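Local coordinates for protein transcription regulator AmtR (Mycobacterium smegmatis, PDB 5E57) that probably binds cis-regulatory DNA as a TetR-family transcription factor, with a part in nitrogen regulation, at residues 11-16 with 47-52; 24-29 with 109-114; 73-78 with 132-137; 153-158 with 179-184; 161-164 with 168-171. All blocks are in the same frame, centred on the assembly; numbering follows the deposited sequence.

Contact 1: residues 11-16 with 47-52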
# COMPACT_ATOMS: atom_id res chain seq x y z
N GLU A 11 26.32 -1.54 10.38
CA GLU A 11 24.94 -1.47 10.88
C GLU A 11 24.52 -0.04 11.25
O GLU A 11 23.36 0.35 11.11
CB GLU A 11 24.79 -2.39 12.08
CG GLU A 11 24.54 -3.85 11.68
CD GLU A 11 24.51 -4.82 12.87
OE1 GLU A 11 25.01 -4.46 13.97
OE2 GLU A 11 23.98 -5.94 12.70
N GLU A 12 25.48 0.76 11.68
CA GLU A 12 25.24 2.15 12.04
C GLU A 12 24.95 2.99 10.77
O GLU A 12 24.13 3.90 10.74
CB GLU A 12 26.48 2.68 12.77
CG GLU A 12 26.21 3.16 14.18
CD GLU A 12 27.42 3.84 14.79
OE1 GLU A 12 28.42 3.12 14.91
OE2 GLU A 12 27.37 5.06 15.10
N ILE A 13 25.62 2.62 9.70
CA ILE A 13 25.45 3.30 8.45
C ILE A 13 24.07 2.96 7.93
O ILE A 13 23.35 3.89 7.53
CB ILE A 13 26.51 2.90 7.42
CG1 ILE A 13 27.86 3.44 7.86
CG2 ILE A 13 26.16 3.47 6.05
CD1 ILE A 13 29.02 2.69 7.20
N LEU A 14 23.71 1.69 7.97
CA LEU A 14 22.39 1.26 7.46
C LEU A 14 21.28 1.93 8.27
O LEU A 14 20.29 2.43 7.71
CB LEU A 14 22.26 -0.27 7.49
CG LEU A 14 23.02 -1.08 6.41
CD1 LEU A 14 23.00 -2.54 6.82
CD2 LEU A 14 22.39 -0.88 5.03
N ASP A 15 21.43 1.97 9.60
CA ASP A 15 20.42 2.56 10.45
C ASP A 15 20.26 4.06 10.17
O ASP A 15 19.13 4.58 10.16
CB ASP A 15 20.67 2.31 11.95
CG ASP A 15 19.59 2.98 12.85
OD1 ASP A 15 18.35 2.70 12.74
OD2 ASP A 15 19.98 3.81 13.67
N ALA A 16 21.40 4.76 10.02
CA ALA A 16 21.39 6.16 9.76
C ALA A 16 20.75 6.47 8.38
O ALA A 16 19.96 7.40 8.26
CB ALA A 16 22.81 6.72 9.86
N HIS A 47 34.02 2.18 2.30
CA HIS A 47 34.60 0.83 2.44
C HIS A 47 33.62 -0.12 3.06
O HIS A 47 33.88 -1.31 3.10
CB HIS A 47 35.94 0.85 3.17
CG HIS A 47 36.96 1.68 2.47
ND1 HIS A 47 37.34 1.45 1.16
CD2 HIS A 47 37.57 2.83 2.84
CE1 HIS A 47 38.18 2.39 0.78
NE2 HIS A 47 38.34 3.24 1.78
N HIS A 48 32.45 0.40 3.44
CA HIS A 48 31.30 -0.45 3.76
C HIS A 48 30.30 -0.49 2.59
O HIS A 48 29.84 -1.55 2.18
CB HIS A 48 30.67 0.07 5.01
CG HIS A 48 31.59 0.03 6.19
ND1 HIS A 48 32.02 -1.16 6.76
CD2 HIS A 48 32.15 1.01 6.93
CE1 HIS A 48 32.80 -0.90 7.80
NE2 HIS A 48 32.90 0.41 7.93
N PHE A 49 30.02 0.67 2.04
CA PHE A 49 29.11 0.79 0.92
C PHE A 49 29.68 1.83 -0.04
O PHE A 49 29.72 3.04 0.27
CB PHE A 49 27.71 1.25 1.39
CG PHE A 49 27.05 0.29 2.34
CD1 PHE A 49 26.42 -0.86 1.86
CD2 PHE A 49 27.09 0.50 3.73
CE1 PHE A 49 25.82 -1.76 2.73
CE2 PHE A 49 26.48 -0.39 4.61
CZ PHE A 49 25.85 -1.53 4.09
N ALA A 50 30.05 1.36 -1.23
CA ALA A 50 30.83 2.16 -2.17
C ALA A 50 29.93 3.27 -2.77
O ALA A 50 30.37 4.39 -3.16
CB ALA A 50 31.38 1.22 -3.24
N THR A 51 28.64 2.94 -2.86
CA THR A 51 27.67 3.88 -3.38
C THR A 51 26.43 3.91 -2.53
O THR A 51 26.18 2.97 -1.72
CB THR A 51 27.21 3.55 -4.80
OG1 THR A 51 26.43 2.33 -4.78
CG2 THR A 51 28.40 3.40 -5.68
N LYS A 52 25.68 4.98 -2.73
CA LYS A 52 24.43 5.16 -2.02
C LYS A 52 23.50 4.03 -2.42
O LYS A 52 22.80 3.46 -1.56
CB LYS A 52 23.83 6.55 -2.31
CG LYS A 52 22.62 6.86 -1.46
CD LYS A 52 22.18 8.33 -1.50
CE LYS A 52 21.94 8.89 -2.86
NZ LYS A 52 21.27 10.23 -2.77

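Contact 2: residues 24-29 with 109-114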
# COMPACT_ATOMS: atom_id res chain seq x y z
N HIS A 24 13.64 11.91 5.19
CA HIS A 24 14.03 13.06 4.36
C HIS A 24 13.93 12.75 2.84
O HIS A 24 13.46 13.56 2.08
CB HIS A 24 15.43 13.56 4.78
CG HIS A 24 15.45 14.16 6.18
ND1 HIS A 24 15.30 13.40 7.33
CD2 HIS A 24 15.55 15.45 6.60
CE1 HIS A 24 15.29 14.19 8.39
NE2 HIS A 24 15.45 15.44 7.97
N GLY A 25 14.38 11.60 2.37
CA GLY A 25 14.20 11.28 0.98
C GLY A 25 15.43 10.52 0.52
O GLY A 25 16.48 10.61 1.13
N TYR A 26 15.33 9.81 -0.58
CA TYR A 26 16.51 9.09 -1.08
C TYR A 26 17.43 9.97 -1.91
O TYR A 26 18.57 10.17 -1.54
CB TYR A 26 16.07 7.86 -1.90
CG TYR A 26 17.25 7.09 -2.37
CD1 TYR A 26 18.03 6.43 -1.47
CD2 TYR A 26 17.59 7.01 -3.74
CE1 TYR A 26 19.13 5.68 -1.89
CE2 TYR A 26 18.68 6.27 -4.15
CZ TYR A 26 19.47 5.62 -3.22
OH TYR A 26 20.60 4.93 -3.60
N GLY A 27 16.93 10.49 -3.03
CA GLY A 27 17.66 11.46 -3.90
C GLY A 27 18.26 12.65 -3.16
O GLY A 27 19.38 13.02 -3.39
N SER A 28 17.49 13.19 -2.23
CA SER A 28 17.88 14.26 -1.33
C SER A 28 18.94 13.99 -0.33
O SER A 28 19.40 14.97 0.24
CB SER A 28 16.72 14.51 -0.36
OG SER A 28 15.74 15.05 -1.09
N THR A 29 19.19 12.74 0.02
CA THR A 29 20.17 12.43 1.10
C THR A 29 21.53 12.06 0.48
O THR A 29 21.62 11.10 -0.25
CB THR A 29 19.68 11.28 1.99
OG1 THR A 29 18.45 11.63 2.67
CG2 THR A 29 20.72 10.92 3.03
N LEU A 109 9.85 4.26 -4.87
CA LEU A 109 10.83 5.16 -5.44
C LEU A 109 11.00 4.85 -6.93
O LEU A 109 11.29 3.72 -7.26
CB LEU A 109 12.12 4.86 -4.74
CG LEU A 109 12.76 5.77 -3.69
CD1 LEU A 109 11.89 6.80 -3.04
CD2 LEU A 109 13.57 4.91 -2.70
N PRO A 110 10.87 5.85 -7.83
CA PRO A 110 11.20 5.61 -9.24
C PRO A 110 12.62 5.08 -9.43
O PRO A 110 12.78 4.25 -10.29
CB PRO A 110 11.03 6.97 -9.90
CG PRO A 110 10.22 7.79 -8.94
CD PRO A 110 10.52 7.26 -7.57
N GLU A 111 13.58 5.42 -8.56
CA GLU A 111 14.93 4.80 -8.66
C GLU A 111 14.91 3.27 -8.72
O GLU A 111 15.83 2.65 -9.24
CB GLU A 111 15.82 5.16 -7.47
CG GLU A 111 16.29 6.58 -7.39
CD GLU A 111 15.25 7.54 -6.84
OE1 GLU A 111 15.64 8.67 -6.59
OE2 GLU A 111 14.03 7.25 -6.74
N LEU A 112 13.89 2.65 -8.15
CA LEU A 112 13.81 1.18 -8.16
C LEU A 112 13.45 0.59 -9.50
O LEU A 112 13.55 -0.65 -9.68
CB LEU A 112 12.81 0.65 -7.13
CG LEU A 112 13.47 0.31 -5.80
CD1 LEU A 112 14.36 1.41 -5.26
CD2 LEU A 112 12.37 -0.00 -4.81
N ARG A 113 13.07 1.44 -10.45
CA ARG A 113 12.70 0.99 -11.78
C ARG A 113 13.93 0.79 -12.71
O ARG A 113 13.82 0.13 -13.73
CB ARG A 113 11.61 1.92 -12.34
N THR A 114 15.12 1.24 -12.31
CA THR A 114 16.34 1.07 -13.11
C THR A 114 16.96 -0.33 -13.09
O THR A 114 16.82 -1.09 -12.10
CB THR A 114 17.44 2.07 -12.63
OG1 THR A 114 17.95 1.69 -11.35
CG2 THR A 114 16.89 3.43 -12.50
O HOH W 1 14.18 10.11 -4.31

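Contact 3: residues 73-78 with 132-137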
# COMPACT_ATOMS: atom_id res chain seq x y z
N GLY A 73 10.21 -22.31 1.73
CA GLY A 73 10.00 -23.52 2.51
C GLY A 73 8.56 -24.00 2.59
O GLY A 73 8.29 -25.19 2.53
N LEU A 74 7.63 -23.06 2.72
CA LEU A 74 6.22 -23.36 2.84
C LEU A 74 5.70 -23.94 1.54
O LEU A 74 4.86 -24.84 1.53
CB LEU A 74 5.41 -22.07 3.23
CG LEU A 74 5.64 -21.49 4.63
CD1 LEU A 74 5.01 -20.14 4.90
CD2 LEU A 74 5.10 -22.37 5.69
N LEU A 75 6.19 -23.45 0.41
CA LEU A 75 5.77 -23.99 -0.91
C LEU A 75 6.16 -25.47 -1.05
O LEU A 75 5.49 -26.21 -1.78
CB LEU A 75 6.34 -23.19 -2.06
CG LEU A 75 5.68 -21.81 -2.24
CD1 LEU A 75 6.47 -21.02 -3.29
CD2 LEU A 75 4.22 -21.94 -2.62
N GLY A 76 7.16 -25.90 -0.27
CA GLY A 76 7.70 -27.27 -0.37
C GLY A 76 6.96 -28.23 0.54
O GLY A 76 7.22 -29.43 0.52
N GLU A 77 6.02 -27.72 1.32
CA GLU A 77 5.30 -28.52 2.31
C GLU A 77 4.04 -29.14 1.70
O GLU A 77 3.53 -28.68 0.68
CB GLU A 77 4.92 -27.67 3.53
CG GLU A 77 6.12 -27.08 4.23
CD GLU A 77 5.76 -26.21 5.46
OE1 GLU A 77 4.58 -26.11 5.85
OE2 GLU A 77 6.70 -25.63 6.02
N SER A 78 3.59 -30.22 2.33
CA SER A 78 2.34 -30.90 1.93
C SER A 78 1.32 -30.44 2.97
O SER A 78 1.67 -29.83 3.97
CB SER A 78 2.48 -32.44 1.95
N ARG A 132 0.94 -15.67 -4.19
CA ARG A 132 -0.17 -15.92 -5.07
C ARG A 132 -0.43 -17.45 -5.24
O ARG A 132 -1.61 -17.88 -5.34
CB ARG A 132 0.11 -15.26 -6.44
CG ARG A 132 -1.01 -15.41 -7.42
CD ARG A 132 -0.63 -15.12 -8.85
NE ARG A 132 -0.12 -13.74 -8.93
CZ ARG A 132 -0.86 -12.63 -9.00
NH1 ARG A 132 -2.20 -12.67 -9.03
NH2 ARG A 132 -0.25 -11.44 -9.07
N SER A 133 0.66 -18.24 -5.29
CA SER A 133 0.55 -19.69 -5.32
C SER A 133 -0.13 -20.21 -4.10
O SER A 133 -1.04 -20.97 -4.24
CB SER A 133 1.90 -20.41 -5.41
OG SER A 133 2.58 -20.00 -6.58
N LEU A 134 0.33 -19.84 -2.89
CA LEU A 134 -0.35 -20.29 -1.68
C LEU A 134 -1.78 -19.84 -1.68
O LEU A 134 -2.69 -20.64 -1.41
CB LEU A 134 0.31 -19.77 -0.41
CG LEU A 134 1.68 -20.32 -0.19
CD1 LEU A 134 2.38 -19.49 0.86
CD2 LEU A 134 1.58 -21.80 0.22
N ALA A 135 -2.02 -18.57 -2.00
CA ALA A 135 -3.39 -18.06 -2.00
C ALA A 135 -4.32 -18.72 -3.06
O ALA A 135 -5.53 -18.91 -2.83
CB ALA A 135 -3.42 -16.55 -2.18
N ALA A 136 -3.79 -19.02 -4.22
CA ALA A 136 -4.60 -19.70 -5.26
C ALA A 136 -5.00 -21.11 -4.75
O ALA A 136 -6.09 -21.59 -5.04
CB ALA A 136 -3.83 -19.79 -6.56
N ALA A 137 -4.15 -21.74 -3.94
CA ALA A 137 -4.50 -23.05 -3.37
C ALA A 137 -5.56 -22.89 -2.24
O ALA A 137 -6.43 -23.75 -2.05
CB ALA A 137 -3.22 -23.79 -2.88

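Contact 4: residues 153-158 with 179-184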
# COMPACT_ATOMS: atom_id res chain seq x y z
N PHE A 153 -1.04 -10.68 -0.47
CA PHE A 153 0.23 -9.90 -0.61
C PHE A 153 -0.02 -8.43 -0.39
O PHE A 153 0.72 -7.78 0.34
CB PHE A 153 0.87 -10.16 -1.96
CG PHE A 153 2.10 -9.36 -2.24
CD1 PHE A 153 3.27 -9.63 -1.63
CD2 PHE A 153 2.09 -8.39 -3.27
CE1 PHE A 153 4.43 -8.91 -1.96
CE2 PHE A 153 3.23 -7.68 -3.59
CZ PHE A 153 4.40 -7.94 -2.93
N ARG A 154 -1.02 -7.91 -1.02
CA ARG A 154 -1.31 -6.48 -0.90
C ARG A 154 -1.70 -6.09 0.53
O ARG A 154 -1.27 -5.05 1.00
CB ARG A 154 -2.40 -6.10 -1.86
CG ARG A 154 -2.09 -6.37 -3.32
CD ARG A 154 -0.88 -5.58 -3.77
NE ARG A 154 -0.39 -5.99 -5.08
CZ ARG A 154 0.78 -5.62 -5.60
NH1 ARG A 154 1.62 -4.87 -4.94
NH2 ARG A 154 1.15 -6.07 -6.78
N LEU A 155 -2.44 -6.95 1.23
CA LEU A 155 -2.78 -6.74 2.65
C LEU A 155 -1.58 -6.72 3.54
O LEU A 155 -1.45 -5.85 4.41
CB LEU A 155 -3.79 -7.77 3.18
CG LEU A 155 -5.18 -7.47 2.68
CD1 LEU A 155 -6.07 -8.69 2.74
CD2 LEU A 155 -5.76 -6.34 3.50
N VAL A 156 -0.61 -7.57 3.25
CA VAL A 156 0.63 -7.54 4.04
C VAL A 156 1.43 -6.28 3.85
O VAL A 156 1.93 -5.65 4.86
CB VAL A 156 1.54 -8.74 3.70
CG1 VAL A 156 2.93 -8.59 4.25
CG2 VAL A 156 0.88 -10.03 4.12
N GLU A 157 1.54 -5.86 2.59
CA GLU A 157 2.25 -4.64 2.26
C GLU A 157 1.51 -3.40 2.75
O GLU A 157 2.12 -2.36 2.98
CB GLU A 157 2.60 -4.57 0.72
CG GLU A 157 3.72 -5.60 0.40
CD GLU A 157 4.60 -5.22 -0.76
OE1 GLU A 157 4.12 -4.43 -1.60
OE2 GLU A 157 5.76 -5.77 -0.87
N SER A 158 0.21 -3.52 3.00
CA SER A 158 -0.52 -2.37 3.54
C SER A 158 -0.02 -1.93 4.89
O SER A 158 -0.24 -0.78 5.32
CB SER A 158 -2.02 -2.61 3.57
OG SER A 158 -2.41 -3.30 4.70
N GLU A 179 -6.11 -12.44 9.45
CA GLU A 179 -7.49 -12.82 9.24
C GLU A 179 -8.09 -12.31 7.89
O GLU A 179 -8.76 -13.06 7.18
CB GLU A 179 -8.36 -12.33 10.40
CG GLU A 179 -9.78 -12.76 10.13
CD GLU A 179 -10.70 -12.71 11.34
OE1 GLU A 179 -10.20 -12.55 12.50
OE2 GLU A 179 -11.93 -12.82 11.05
N GLY A 180 -7.85 -11.04 7.57
CA GLY A 180 -8.31 -10.46 6.33
C GLY A 180 -7.79 -11.16 5.10
O GLY A 180 -8.54 -11.33 4.14
N ALA A 181 -6.52 -11.55 5.13
CA ALA A 181 -5.89 -12.13 3.96
C ALA A 181 -6.51 -13.46 3.65
O ALA A 181 -6.68 -13.80 2.48
CB ALA A 181 -4.39 -12.29 4.18
N LEU A 182 -6.93 -14.18 4.68
CA LEU A 182 -7.74 -15.37 4.53
C LEU A 182 -9.22 -15.17 4.20
O LEU A 182 -9.74 -15.88 3.30
CB LEU A 182 -7.46 -16.30 5.73
CG LEU A 182 -6.11 -16.85 5.15
CD1 LEU A 182 -4.85 -16.48 5.89
CD2 LEU A 182 -6.20 -18.31 4.77
N ARG A 183 -9.89 -14.18 4.80
CA ARG A 183 -11.25 -13.92 4.33
C ARG A 183 -11.42 -13.51 2.91
O ARG A 183 -12.45 -13.87 2.28
CB ARG A 183 -11.97 -12.90 5.19
CG ARG A 183 -12.16 -13.42 6.56
CD ARG A 183 -12.94 -12.40 7.34
NE ARG A 183 -12.94 -12.83 8.71
CZ ARG A 183 -13.90 -13.51 9.25
NH1 ARG A 183 -15.01 -13.80 8.52
NH2 ARG A 183 -13.78 -13.88 10.53
N VAL A 184 -10.45 -12.81 2.35
CA VAL A 184 -10.62 -12.33 0.98
C VAL A 184 -10.53 -13.48 0.04
O VAL A 184 -10.96 -13.36 -1.14
CB VAL A 184 -9.61 -11.26 0.47
CG1 VAL A 184 -9.81 -10.00 1.20
CG2 VAL A 184 -8.16 -11.72 0.61

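Contact 5: residues 161-164 with 168-171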
# COMPACT_ATOMS: atom_id res chain seq x y z
N ASN A 161 1.79 1.37 4.59
CA ASN A 161 0.89 2.51 4.60
C ASN A 161 0.36 2.83 6.02
O ASN A 161 0.23 3.99 6.37
CB ASN A 161 -0.27 2.27 3.67
CG ASN A 161 0.17 1.93 2.25
OD1 ASN A 161 0.07 2.75 1.34
ND2 ASN A 161 0.69 0.72 2.06
N SER A 162 0.06 1.82 6.83
CA SER A 162 -0.40 2.04 8.23
C SER A 162 0.67 2.74 9.06
O SER A 162 0.37 3.67 9.80
CB SER A 162 -0.79 0.74 8.94
OG SER A 162 -1.85 0.08 8.28
N ARG A 163 1.92 2.30 8.92
CA ARG A 163 3.05 2.92 9.63
C ARG A 163 3.26 4.41 9.27
O ARG A 163 3.71 5.21 10.09
CB ARG A 163 4.33 2.16 9.32
CG ARG A 163 4.45 0.87 10.08
CD ARG A 163 5.82 0.26 9.89
NE ARG A 163 6.85 1.03 10.57
CZ ARG A 163 8.02 0.55 10.93
NH1 ARG A 163 8.33 -0.74 10.67
NH2 ARG A 163 8.90 1.36 11.55
N SER A 164 2.96 4.73 8.02
CA SER A 164 3.10 6.03 7.53
C SER A 164 2.02 6.93 8.11
O SER A 164 2.29 8.07 8.41
CB SER A 164 2.90 6.02 6.02
OG SER A 164 3.22 7.27 5.49
N VAL A 168 1.42 4.95 16.36
CA VAL A 168 1.36 3.64 17.03
C VAL A 168 0.60 2.64 16.15
O VAL A 168 -0.65 2.66 16.05
CB VAL A 168 0.67 3.69 18.43
N VAL A 169 1.35 1.74 15.54
CA VAL A 169 0.71 0.56 14.94
C VAL A 169 0.59 -0.56 16.04
O VAL A 169 1.62 -1.11 16.49
CB VAL A 169 1.46 0.16 13.64
CG1 VAL A 169 0.90 -1.12 13.05
CG2 VAL A 169 1.37 1.33 12.63
N PRO A 170 -0.64 -0.95 16.41
CA PRO A 170 -0.86 -1.97 17.48
C PRO A 170 -0.15 -3.31 17.22
O PRO A 170 0.04 -3.70 16.05
CB PRO A 170 -2.37 -2.15 17.49
CG PRO A 170 -2.82 -1.73 16.11
CD PRO A 170 -1.85 -0.68 15.63
N PRO A 171 0.27 -4.02 18.30
CA PRO A 171 0.94 -5.27 18.02
C PRO A 171 0.01 -6.30 17.51
O PRO A 171 0.48 -7.34 17.08
CB PRO A 171 1.58 -5.69 19.38
CG PRO A 171 1.38 -4.54 20.31
CD PRO A 171 0.28 -3.67 19.74

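Contact 1: residues 11-16 with 47-52
The ring of F49 meets two aliphatic side chains of the first helix, and both reach it obliquely. L14 comes in at the far end of the ring, with its CD2 3.6 Å from F49 CZ and its CG 3.7 Å from the same atom. I13 lies nearer the ring's base, where CG2 is 3.9 Å from F49 CD2. The second flat group, the imidazole of H48, also takes its neighbour at a slant: I13 CD1 rests 3.6 Å from H48 CD2. I13 therefore serves both rings with separate branches. CG1 lies beside the backbone N (chi1 -69°) and carries CD1 to H48. CG2, anti to that N, goes to F49. Helix 9-23 is the first helix of the TetR-type DNA-binding domain. H48 and F49 close the predicted helix-turn-helix motif, so the contact ties the end of that motif back to the first helix. The L14 side chain runs roughly perpendicular to that of F49, while I13 and F49 lie alongside each other, pointing opposite ways. Helix 52-61 adds to the same apolar cluster, with A58 touching both L14 and F49, I55 touching F49 and L59 touching L14. H48 also touches A9 and is itself exposed.

Contact 2: residues 24-29 with 109-114
Y26 and L109 face each other from two tight turns, with their CA atoms 8.2 Å apart. Y26 to T29 form a type I beta turn, closed by T29 N to Y26 O. G25, just before it, leaves the preceding helix with a positive phi of 144°. Its carbonyl is held by T29 OG1 at 2.7 Å from G25 O, with the hydroxyl nearly in line with the C=O bond. On the other side, residues 110-113 make a short 3-10 segment, and L112 N bonds to L109 O. The Y26 side chain has CG anti to its own nitrogen (chi1 -178°), which carries the ring across to the second segment. Y26 CB packs 3.9 Å from L109 CD2. E111 bends at chi2 and brings OE1 to the ring's edge, in its plane, 3.8 Å from Y26 CD2. The ring and carboxylate planes stand 87° apart. The contact joins the DNA-binding domain of the TetR fold to the C-terminal helical domain. A water continues the link: it accepts from G27 N at 3.1 Å and donates to E111 OE1, also at 3.1 Å. Y26 OH is hydrogen-bonded to D53 OD1; F21 packs edge-to-face with the ring and K52 makes a cation-pi contact with it. P110 packs on T23 of the second subunit.

Contact 3: residues 73-78 with 132-137
L75 reaches across to the long helix 118-142 with one methyl. L75 CD2 sits 3.9 Å from L134 CG and 3.9 Å from L134 CD2. The same methyl is 3.9 Å from S133 CB, so it rests between two successive residues of that helix. The two leucine side chains approach at a slant. L75 has CG anti to its carbonyl carbon (chi1 -73°). Its chi2 (172°) extends CD1, and CD2, the branch that turns aside, faces S133 and L134. L134 keeps nearly the same shape. L134 is buried, whereas L75 and S133 lie at the exposed margin. S133 meets L75 with its CB; its OG bonds to S129 O of its own helix. The next shell comes from helix 82-98. L88 touches both L134 and L74, which links the two helices through a third. R84 also touches L134 and donates from NH1 to L74 O, which fixes the end of helix 65-75 against the same neighbour. Beyond this, E77 OE1 makes a salt bridge with R201 NH1. Three helices, 65-75, 82-98 and 118-142, thus meet through leucines. Such helix-to-helix packing is consistent with the all-helical C-terminal domain of TetR-family regulators.

Contact 4: residues 153-158 with 179-184
L155 points its CB at A181, and the two CB atoms lie 4.7 Å apart. CG is next, set anti to the carbonyl carbon (chi1 -75°), and from there CD1 does the touching. This methyl lands on backbone more than on side chain: it is 3.7 Å from A181 CA and 3.8 Å from G180 C. It also reaches A181 CB at 4.2 Å and V184 CG1 at 4.3 Å. The small residues G180 and A181 let the helices come near, with 6.4 Å between the CA atoms of L155 and A181. Helices 151-165 and 173-183 both touch the second subunit, consistent with the helical dimer interface of TetR-family proteins. V184 packs on G180 of that subunit, and R154 NH2 makes a salt bridge to D165 OD2 of the second subunit. R154 is also held within its own chain, where NE pairs with D150 OD2. Its guanidinium presents one face to F153 CE2, which stands 3.5 Å above the plane and toward the rim. L155 has a further fixed point on its backbone: S158 OG donates to L155 O at 2.7 Å, tilted 18° from the carbonyl plane.

Contact 5: residues 161-164 with 168-171
R163, which packs against V169, has its guanidinium gripped at two places outside the contact: NH2 donates to G99 O and NH1 to L96 O. These carbonyls belong to the end of helix 82-98 and the residue just after it. The contact closes the turn between helices 151-165 and 173-183 in the C-terminal domain of the TetR fold. Residues 161-164 lie near the end of helix 151-165. Residues 168-171 are in the loop that leads to helix 173-183, so the chain folds back on itself within a few residues. V169 does the reaching, with its CG2 branch. CG2 is anti to the carbonyl carbon, while CG1 is anti to the backbone N (chi1 176°). The CA atoms of R163 and V169 are 6.3 Å apart. R163 meets the valine with the aliphatic base of its side chain, not with its charge. The two side chains cross at about a right angle, and R163 CG is 4.0 Å from V169 CG2. The arginine chain then bends at chi3 (70°) on its way to the carbonyls. S162 is buried, and its OG makes a weak hydrogen bond to S158 O one turn earlier. S162 packs on R154 of the second subunit, while S164 packs on L108 of that subunit. V169 CG2 lies 3.8 Å from R163 CA and also 3.8 Å from S162 O.

How the contacts relate
Contact 1 lies within the DNA-binding domain; contact 2 joins that domain to the C-terminal helices. The two touch directly. K52 of contact 1 places NZ 2.7 Å from T29 O and 3.0 Å from Y26 O, both probable hydrogen bonds into contact 2. Contact 3 lies across the chain's centre, its own centre about 36 Å from that of contact 1. Contacts 3 and 4 have centres about 15 Å apart and are about 6 Å apart at their nearest atoms. Contact 5 is nested within the loop closed by contact 4, and both use helix 151-165. Contacts 2, 4 and 5 all touch the second subunit.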